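Local structure of BepC protein (Bartonella tribocorum, 4WGJ) at residues N125-N128 against N129-G132; N163-F166 against M167-L170; A191-E194 against A195-G199. The protein probably transfers AMP from ATP to threonine or tyrosine hydroxyls of target proteins through the Fic domain contained in this N-terminal part of the protein. One frame throughout, in Å; residues are numbered along the deposited sequence.

Interaction 1: N125-N128 against N129-G132; sequences NQKN and NLKG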
loop_
_atom_site.group_PDB
_atom_site.type_symbol
_atom_site.label_atom_id
_atom_site.label_comp_id
_atom_site.label_asym_id
_atom_site.label_seq_id
_atom_site.Cartn_x
_atom_site.Cartn_y
_atom_site.Cartn_z
ATOM N N ASN A 125 -7.800 13.144 -9.856
ATOM C CA ASN A 125 -8.900 13.576 -10.700
ATOM C C ASN A 125 -8.501 14.818 -11.496
ATOM O O ASN A 125 -8.742 14.896 -12.703
ATOM C CB ASN A 125 -10.152 13.830 -9.856
ATOM C CG ASN A 125 -11.393 14.011 -10.703
ATOM O OD1 ASN A 125 -11.735 15.127 -11.084
ATOM N ND2 ASN A 125 -12.063 12.907 -11.022
ATOM N N GLN A 126 -7.847 15.767 -10.834
ATOM C CA GLN A 126 -7.410 16.998 -11.497
ATOM C C GLN A 126 -6.379 16.724 -12.591
ATOM O O GLN A 126 -6.358 17.403 -13.625
ATOM C CB GLN A 126 -6.829 17.974 -10.475
ATOM C CG GLN A 126 -7.870 18.628 -9.580
ATOM C CD GLN A 126 -7.248 19.495 -8.503
ATOM O OE1 GLN A 126 -6.039 19.451 -8.273
ATOM N NE2 GLN A 126 -8.075 20.290 -7.835
ATOM N N LYS A 127 -5.532 15.725 -12.355
ATOM C CA LYS A 127 -4.471 15.366 -13.292
ATOM C C LYS A 127 -4.926 14.281 -14.274
ATOM O O LYS A 127 -4.114 13.735 -15.016
ATOM C CB LYS A 127 -3.225 14.899 -12.528
ATOM C CG LYS A 127 -2.504 16.003 -11.749
ATOM C CD LYS A 127 -1.309 15.439 -10.994
ATOM C CE LYS A 127 -0.509 16.519 -10.279
ATOM N NZ LYS A 127 0.257 17.364 -11.228
ATOM N N ASN A 128 -6.228 13.995 -14.286
ATOM C CA ASN A 128 -6.804 12.976 -15.168
ATOM C C ASN A 128 -6.044 11.661 -15.091
ATOM O O ASN A 128 -5.698 11.072 -16.118
ATOM C CB ASN A 128 -6.843 13.460 -16.621
ATOM C CG ASN A 128 -7.704 12.570 -17.506
ATOM O OD1 ASN A 128 -8.618 11.904 -17.024
ATOM N ND2 ASN A 128 -7.410 12.552 -18.804
ATOM N N ASN A 129 -5.777 11.221 -13.863
ATOM C CA ASN A 129 -5.099 9.955 -13.612
ATOM C C ASN A 129 -3.755 9.830 -14.332
ATOM O O ASN A 129 -3.367 8.745 -14.756
ATOM C CB ASN A 129 -6.030 8.802 -13.977
ATOM C CG ASN A 129 -7.273 8.778 -13.094
ATOM O OD1 ASN A 129 -7.207 9.135 -11.915
ATOM N ND2 ASN A 129 -8.404 8.378 -13.655
ATOM N N LEU A 130 -3.057 10.964 -14.437
ATOM C CA LEU A 130 -1.707 11.053 -15.011
ATOM C C LEU A 130 -1.649 10.654 -16.488
ATOM O O LEU A 130 -0.589 10.297 -16.999
ATOM C CB LEU A 130 -0.725 10.193 -14.207
ATOM C CG LEU A 130 -0.644 10.489 -12.703
ATOM C CD1 LEU A 130 0.549 9.766 -12.084
ATOM C CD2 LEU A 130 -0.574 11.998 -12.455
ATOM N N LYS A 131 -2.781 10.726 -17.176
ATOM C CA LYS A 131 -2.808 10.437 -18.607
ATOM C C LYS A 131 -2.195 11.578 -19.417
ATOM O O LYS A 131 -2.093 12.703 -18.931
ATOM C CB LYS A 131 -4.248 10.172 -19.071
ATOM C CG LYS A 131 -4.851 8.888 -18.501
ATOM C CD LYS A 131 -6.332 8.771 -18.841
ATOM C CE LYS A 131 -6.946 7.488 -18.281
ATOM N NZ LYS A 131 -8.372 7.360 -18.709
ATOM N N GLY A 132 -1.790 11.285 -20.653
ATOM C CA GLY A 132 -1.282 12.310 -21.552
ATOM C C GLY A 132 0.066 12.900 -21.167
ATOM O O GLY A 132 0.344 14.069 -21.461
HETATM O O HOH W 1 -1.850 14.051 -16.606
HETATM O O HOH W 2 -5.049 14.201 -19.590
HETATM O O HOH W 3 -9.068 9.377 -16.516
#

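Interaction 2: N163-F166 against M167-L170; sequences NRMF and MEKL. With GLY (glycine), chain D; ANP (phosphoaminophosphonic acid-adenylate ester), chain B.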
loop_
_atom_site.group_PDB
_atom_site.type_symbol
_atom_site.label_atom_id
_atom_site.label_comp_id
_atom_site.label_asym_id
_atom_site.label_seq_id
_atom_site.Cartn_x
_atom_site.Cartn_y
_atom_site.Cartn_z
ATOM N N ASN A 163 -0.046 -0.551 -2.382
ATOM C CA ASN A 163 0.361 0.705 -2.995
ATOM C C ASN A 163 1.111 0.476 -4.310
ATOM O O ASN A 163 0.933 1.214 -5.288
ATOM C CB ASN A 163 1.252 1.497 -2.034
ATOM C CG ASN A 163 0.488 2.087 -0.871
ATOM O OD1 ASN A 163 -0.739 2.172 -0.899
ATOM N ND2 ASN A 163 1.221 2.526 0.161
ATOM N N ARG A 164 1.992 -0.520 -4.326
ATOM C CA ARG A 164 2.725 -0.815 -5.558
ATOM C C ARG A 164 1.773 -1.283 -6.665
ATOM O O ARG A 164 1.903 -0.863 -7.819
ATOM C CB ARG A 164 3.828 -1.839 -5.289
ATOM C CG ARG A 164 4.896 -1.241 -4.366
ATOM C CD ARG A 164 6.201 -2.008 -4.352
ATOM N NE ARG A 164 6.068 -3.348 -3.810
ATOM C CZ ARG A 164 6.135 -3.652 -2.512
ATOM N NH1 ARG A 164 6.328 -2.700 -1.597
ATOM N NH2 ARG A 164 6.010 -4.919 -2.134
ATOM N N MET A 165 0.793 -2.110 -6.325
ATOM C CA MET A 165 -0.184 -2.514 -7.337
ATOM C C MET A 165 -1.021 -1.322 -7.822
ATOM O O MET A 165 -1.321 -1.203 -9.011
ATOM C CB MET A 165 -1.095 -3.623 -6.794
ATOM C CG MET A 165 -2.178 -4.053 -7.768
ATOM S SD MET A 165 -1.502 -4.765 -9.303
ATOM C CE MET A 165 -0.647 -6.185 -8.644
ATOM N N PHE A 166 -1.404 -0.437 -6.901
ATOM C CA PHE A 166 -2.093 0.790 -7.295
ATOM C C PHE A 166 -1.298 1.522 -8.387
ATOM O O PHE A 166 -1.864 2.009 -9.372
ATOM C CB PHE A 166 -2.289 1.681 -6.067
ATOM C CG PHE A 166 -3.154 2.902 -6.293
ATOM C CD1 PHE A 166 -2.624 4.061 -6.855
ATOM C CD2 PHE A 166 -4.471 2.922 -5.850
ATOM C CE1 PHE A 166 -3.404 5.199 -7.012
ATOM C CE2 PHE A 166 -5.264 4.054 -6.008
ATOM C CZ PHE A 166 -4.732 5.200 -6.581
ATOM N N MET A 167 0.018 1.579 -8.217
ATOM C CA MET A 167 0.865 2.260 -9.196
ATOM C C MET A 167 0.936 1.501 -10.521
ATOM O O MET A 167 0.962 2.116 -11.584
ATOM C CB MET A 167 2.278 2.465 -8.645
ATOM C CG MET A 167 2.337 3.307 -7.355
ATOM S SD MET A 167 1.394 4.834 -7.417
ATOM C CE MET A 167 2.183 5.724 -8.762
ATOM N N GLU A 168 0.993 0.174 -10.460
ATOM C CA GLU A 168 0.981 -0.615 -11.691
ATOM C C GLU A 168 -0.292 -0.342 -12.489
ATOM O O GLU A 168 -0.246 -0.182 -13.713
ATOM C CB GLU A 168 1.078 -2.112 -11.400
ATOM C CG GLU A 168 2.372 -2.577 -10.774
ATOM C CD GLU A 168 2.540 -4.082 -10.915
ATOM O OE1 GLU A 168 2.096 -4.641 -11.946
ATOM O OE2 GLU A 168 3.096 -4.710 -9.999
ATOM N N LYS A 169 -1.429 -0.308 -11.790
ATOM C CA LYS A 169 -2.716 -0.126 -12.465
ATOM C C LYS A 169 -2.854 1.301 -12.980
ATOM O O LYS A 169 -3.380 1.529 -14.067
ATOM C CB LYS A 169 -3.889 -0.472 -11.528
ATOM C CG LYS A 169 -3.829 -1.879 -10.925
ATOM C CD LYS A 169 -3.847 -2.969 -11.985
ATOM C CE LYS A 169 -5.157 -3.000 -12.743
ATOM N NZ LYS A 169 -5.120 -4.090 -13.767
ATOM N N LEU A 170 -2.384 2.268 -12.198
ATOM C CA LEU A 170 -2.364 3.655 -12.640
ATOM C C LEU A 170 -1.520 3.798 -13.916
ATOM O O LEU A 170 -1.938 4.442 -14.876
ATOM C CB LEU A 170 -1.820 4.563 -11.526
ATOM C CG LEU A 170 -1.888 6.072 -11.787
ATOM C CD1 LEU A 170 -3.327 6.553 -12.001
ATOM C CD2 LEU A 170 -1.222 6.835 -10.623
HETATM N N GLY D . 9.888 -4.901 -1.168
HETATM C CA GLY D . 10.114 -5.460 -2.488
HETATM C C GLY D . 9.767 -4.475 -3.587
HETATM O O GLY D . 9.866 -4.768 -4.780
HETATM O OXT GLY D . 9.374 -3.346 -3.301
HETATM P PG ANP B . 6.333 -4.988 1.807
HETATM O O1G ANP B . 6.047 -6.044 0.673
HETATM O O2G ANP B . 7.731 -5.228 2.304
HETATM O O3G ANP B . 6.218 -3.549 1.187
HETATM P PB ANP B . 3.708 -4.788 3.211
HETATM O O1B ANP B . 3.137 -4.948 1.839
HETATM O O2B ANP B . 2.988 -5.682 4.262
HETATM N N3B ANP B . 5.343 -5.202 3.193
HETATM P PA ANP B . 3.656 -2.766 5.161
HETATM O O1A ANP B . 4.608 -3.572 5.973
HETATM O O2A ANP B . 2.304 -2.480 5.801
HETATM O O3A ANP B . 3.474 -3.305 3.675
HETATM O "O5'" ANP B . 4.369 -1.390 4.811
HETATM C "C5'" ANP B . 5.688 -1.427 4.215
HETATM C "C4'" ANP B . 6.029 -0.102 3.580
HETATM O "O4'" ANP B . 6.530 0.810 4.594
HETATM C "C3'" ANP B . 7.118 -0.196 2.506
HETATM O "O3'" ANP B . 6.822 0.599 1.360
HETATM C "C2'" ANP B . 8.364 0.302 3.243
HETATM O "O2'" ANP B . 9.351 0.839 2.370
HETATM C "C1'" ANP B . 7.749 1.369 4.142
HETATM N N9 ANP B . 8.589 1.717 5.286
HETATM C C8 ANP B . 9.361 0.865 6.034
HETATM N N7 ANP B . 10.037 1.457 6.990
HETATM C C5 ANP B . 9.689 2.794 6.862
HETATM C C6 ANP B . 10.068 3.950 7.573
HETATM N N6 ANP B . 10.914 3.938 8.606
HETATM N N1 ANP B . 9.539 5.131 7.184
HETATM C C2 ANP B . 8.696 5.148 6.149
HETATM N N3 ANP B . 8.267 4.126 5.403
HETATM C C4 ANP B . 8.801 2.971 5.813
#

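Interaction 3: A191-E194 against A195-G199; sequences ACIE and AMQYG. With ANP (phosphoaminophosphonic acid-adenylate ester), chain B.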
loop_
_atom_site.group_PDB
_atom_site.type_symbol
_atom_site.label_atom_id
_atom_site.label_comp_id
_atom_site.label_asym_id
_atom_site.label_seq_id
_atom_site.Cartn_x
_atom_site.Cartn_y
_atom_site.Cartn_z
ATOM N N ALA A 191 14.286 4.363 -0.412
ATOM C CA ALA A 191 13.516 5.434 -1.046
ATOM C C ALA A 191 12.388 5.925 -0.143
ATOM O O ALA A 191 12.161 7.133 -0.017
ATOM C CB ALA A 191 12.950 4.970 -2.389
ATOM N N CYS A 192 11.683 4.987 0.482
ATOM C CA CYS A 192 10.562 5.330 1.355
ATOM C C CYS A 192 11.014 6.104 2.591
ATOM O O CYS A 192 10.407 7.117 2.963
ATOM C CB CYS A 192 9.826 4.064 1.777
ATOM S SG CYS A 192 8.845 3.350 0.419
ATOM N N ILE A 193 12.084 5.622 3.219
ATOM C CA ILE A 193 12.608 6.267 4.422
ATOM C C ILE A 193 13.147 7.666 4.114
ATOM O O ILE A 193 12.854 8.629 4.831
ATOM C CB ILE A 193 13.704 5.402 5.072
ATOM C CG1 ILE A 193 13.085 4.137 5.672
ATOM C CG2 ILE A 193 14.475 6.196 6.143
ATOM C CD1 ILE A 193 14.114 3.185 6.289
ATOM N N GLU A 194 13.921 7.802 3.042
ATOM C CA GLU A 194 14.453 9.116 2.694
ATOM C C GLU A 194 13.326 10.126 2.477
ATOM O O GLU A 194 13.417 11.273 2.917
ATOM C CB GLU A 194 15.345 9.040 1.445
ATOM C CG GLU A 194 16.691 8.401 1.707
ATOM C CD GLU A 194 17.635 9.322 2.478
ATOM O OE1 GLU A 194 17.499 10.563 2.379
ATOM O OE2 GLU A 194 18.515 8.803 3.183
ATOM N N ALA A 195 12.267 9.697 1.806
ATOM C CA ALA A 195 11.140 10.583 1.535
ATOM C C ALA A 195 10.405 10.951 2.807
ATOM O O ALA A 195 10.178 12.131 3.087
ATOM C CB ALA A 195 10.175 9.935 0.553
ATOM N N MET A 196 10.018 9.945 3.582
ATOM C CA MET A 196 9.081 10.201 4.669
ATOM C C MET A 196 9.771 10.633 5.956
ATOM O O MET A 196 9.254 11.478 6.692
ATOM C CB MET A 196 8.227 8.967 4.934
ATOM C CG MET A 196 7.128 9.238 5.940
ATOM S SD MET A 196 6.054 7.818 6.146
ATOM C CE MET A 196 6.138 7.653 7.930
ATOM N N GLN A 197 10.931 10.046 6.238
ATOM C CA GLN A 197 11.647 10.378 7.471
ATOM C C GLN A 197 12.530 11.607 7.329
ATOM O O GLN A 197 12.715 12.364 8.297
ATOM C CB GLN A 197 12.510 9.197 7.946
ATOM C CG GLN A 197 11.722 7.944 8.284
ATOM C CD GLN A 197 10.729 8.151 9.399
ATOM O OE1 GLN A 197 10.982 8.912 10.341
ATOM N NE2 GLN A 197 9.579 7.481 9.297
ATOM N N TYR A 198 13.086 11.804 6.139
ATOM C CA TYR A 198 14.134 12.810 5.983
ATOM C C TYR A 198 13.814 13.922 4.984
ATOM O O TYR A 198 14.603 14.851 4.813
ATOM C CB TYR A 198 15.439 12.111 5.605
ATOM C CG TYR A 198 15.846 11.097 6.650
ATOM C CD1 TYR A 198 15.872 11.444 7.997
ATOM C CD2 TYR A 198 16.160 9.789 6.301
ATOM C CE1 TYR A 198 16.224 10.525 8.965
ATOM C CE2 TYR A 198 16.505 8.857 7.272
ATOM C CZ TYR A 198 16.540 9.237 8.600
ATOM O OH TYR A 198 16.890 8.328 9.580
ATOM N N GLY A 199 12.651 13.844 4.349
ATOM C CA GLY A 199 12.219 14.895 3.442
ATOM C C GLY A 199 13.019 14.955 2.155
ATOM O O GLY A 199 13.105 16.003 1.518
HETATM P PG ANP B . 6.333 -4.988 1.807
HETATM O O1G ANP B . 6.047 -6.044 0.673
HETATM O O2G ANP B . 7.731 -5.228 2.304
HETATM O O3G ANP B . 6.218 -3.549 1.187
HETATM P PB ANP B . 3.708 -4.788 3.211
HETATM O O1B ANP B . 3.137 -4.948 1.839
HETATM O O2B ANP B . 2.988 -5.682 4.262
HETATM N N3B ANP B . 5.343 -5.202 3.193
HETATM P PA ANP B . 3.656 -2.766 5.161
HETATM O O1A ANP B . 4.608 -3.572 5.973
HETATM O O2A ANP B . 2.304 -2.480 5.801
HETATM O O3A ANP B . 3.474 -3.305 3.675
HETATM O "O5'" ANP B . 4.369 -1.390 4.811
HETATM C "C5'" ANP B . 5.688 -1.427 4.215
HETATM C "C4'" ANP B . 6.029 -0.102 3.580
HETATM O "O4'" ANP B . 6.530 0.810 4.594
HETATM C "C3'" ANP B . 7.118 -0.196 2.506
HETATM O "O3'" ANP B . 6.822 0.599 1.360
HETATM C "C2'" ANP B . 8.364 0.302 3.243
HETATM O "O2'" ANP B . 9.351 0.839 2.370
HETATM C "C1'" ANP B . 7.749 1.369 4.142
HETATM N N9 ANP B . 8.589 1.717 5.286
HETATM C C8 ANP B . 9.361 0.865 6.034
HETATM N N7 ANP B . 10.037 1.457 6.990
HETATM C C5 ANP B . 9.689 2.794 6.862
HETATM C C6 ANP B . 10.068 3.950 7.573
HETATM N N6 ANP B . 10.914 3.938 8.606
HETATM N N1 ANP B . 9.539 5.131 7.184
HETATM C C2 ANP B . 8.696 5.148 6.149
HETATM N N3 ANP B . 8.267 4.126 5.403
HETATM C C4 ANP B . 8.801 2.971 5.813
#

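Interaction 1: N125-N128 against N129-G132
Lys127 and Asn128 close a Schellman motif at the C-terminal end of helix 111-126, and the chain then folds back so that Leu130 and Lys131 meet them. The case illustrates how a helix may be ended by a short left-handed run: Asn128, Asn129 and Leu130 all have positive phi, Asn128 being the C-prime residue of the motif. Backbone bonds come first. Asn128 N returns to Asn125 O at 3.1 Å, while Asn129 N reaches back to the carbonyl just before Asn125. Two further bonds then span three residues each. Leu130 N donates to Lys127 O at 3.0 Å with a bent N-H...O angle of 135°, whereas Lys131 N-H points more directly at Asn128 O (162°), though from above the carbonyl plane.

The apolar contacts are few. Leu130 CD2 lies against the aliphatic shaft of Lys127, 3.8 Å from its CD, and the two side chains cross at a slant. The ammonium of Lys127 passes beyond this contact to hydrogen-bond Asn141 OD1 on helix 135-152. Leu130 itself is buried, packing on Phe138 of that helix and on Leu170 of helix 159-174. In the exposed pair Asn128 and Lys131, Lys131 CG lies 3.3 Å from Asn128 O and the chain continues past the Asn128 amide.

Waters complete the polar network. One donates to both Lys127 O and Lys131 O, tying the helix end to the returning loop. A second accepts from Asn128 ND2 and gives a weak bond to Lys131 O. The Asn128 amide is swung out by a chi1 of -167°, CG standing opposite the backbone N, and its other end meets a third water: this donates to Asn128 OD1 at 2.6 Å and accepts from Lys131 NZ at 3.1 Å.

Interaction 2: N163-F166 against M167-L170
Arg164 O receives Glu168 N at 3.0 Å, one of four successive i to i+4 bonds within helix 159-174. From this helix the Arg164 side chain reaches the nucleotide. Its NH1 donates to ANP O3G at 2.9 Å and its NH2 to ANP O1G at 3.0 Å, both nearly straight, so the guanidinium grips the gamma-phosphate along one edge. Over one face lies the bound glycine, whose OXT sits 3.2 Å above the plane. A bend at chi3 (-65°) turns the planar group into this position.

Behind the arginine, Met165 SD runs alongside Lys169, 4.0 Å from its CD, and Met167 SD makes a Met-aromatic contact at the edge of the Phe166 ring, 5.5 Å from its centroid. Further out, Glu168 forms a salt bridge with Arg49 and the Lys169 ammonium bonds to Glu51 O, while Phe166 packs on Leu62 and Leu149. Arg164 fits the last arginine of the Fic motif HxFxxGNGRxxR. Its two nearly parallel N-H bonds would be expected to orient the terminal phosphate and offset part of its negative charge, while glycine OXT shares the same guanidinium.

Interaction 3: A191-E194 against A195-G199
The adenine side of the nucleotide pocket is built on the last turns of helix 185-198, where Ile193 meets Gln197 and Tyr198. Here one amide bond to the base is combined with apolar contacts to it. Gln197 NE2 donates to ANP N1 at 3.2 Å and 161°, while the other end of the amide, OE1, accepts from Ala105 N; that second bond fixes which way the amide faces. A bend at chi2 (-61°) brings the group round to the base. Ile193 CG1 stands over the adenine face, 3.6 Å from ANP C6, and Met196 SD comes in beside the C2 end, 3.8 Å from ANP C2. Cys192 SG lies 3.2 Å from the ribose ANP O2'.

Behind these, Ile193 CG2 touches Tyr198 CE2 at 3.5 Å, the two side chains pointing the same way. Gln197 CB lies over one face of the tyrosine ring. Ile193 O takes Gln197 N at 2.8 Å; Tyr198 N is shared weakly between Ile193 O and Glu194 O, and Gly199 follows with positive phi. The Glu194 carboxylate bends toward Tyr198 and is hydrogen-bonded by Asn200.

Because N1 is met by an N-H donor, the bond uses an acceptor that an unprotonated adenine offers, consistent with recognition of ATP by this Fic protein.

Interactions 2 and 3 hold the two ends of one ligand: Arg164 of residues 163-170 grips the gamma-phosphate of ANP, and Gln197 of residues 191-199 binds its base. Their centres lie 20 Å apart and their nearest atoms about 7 Å, so the nucleotide, rather than direct contact, joins them. Glu150, Gly158, Gly160 and Arg161 are among the residues that bind it as well. Interaction 1 contributes no residue to the pocket. Its nearest atoms are about 16 Å from those of interaction 3. It does touch interaction 2, Leu130 CD1 meeting Leu170 CD2 at 3.7 Å, which sets the turn after helix 111-126 against the helix bearing Arg164.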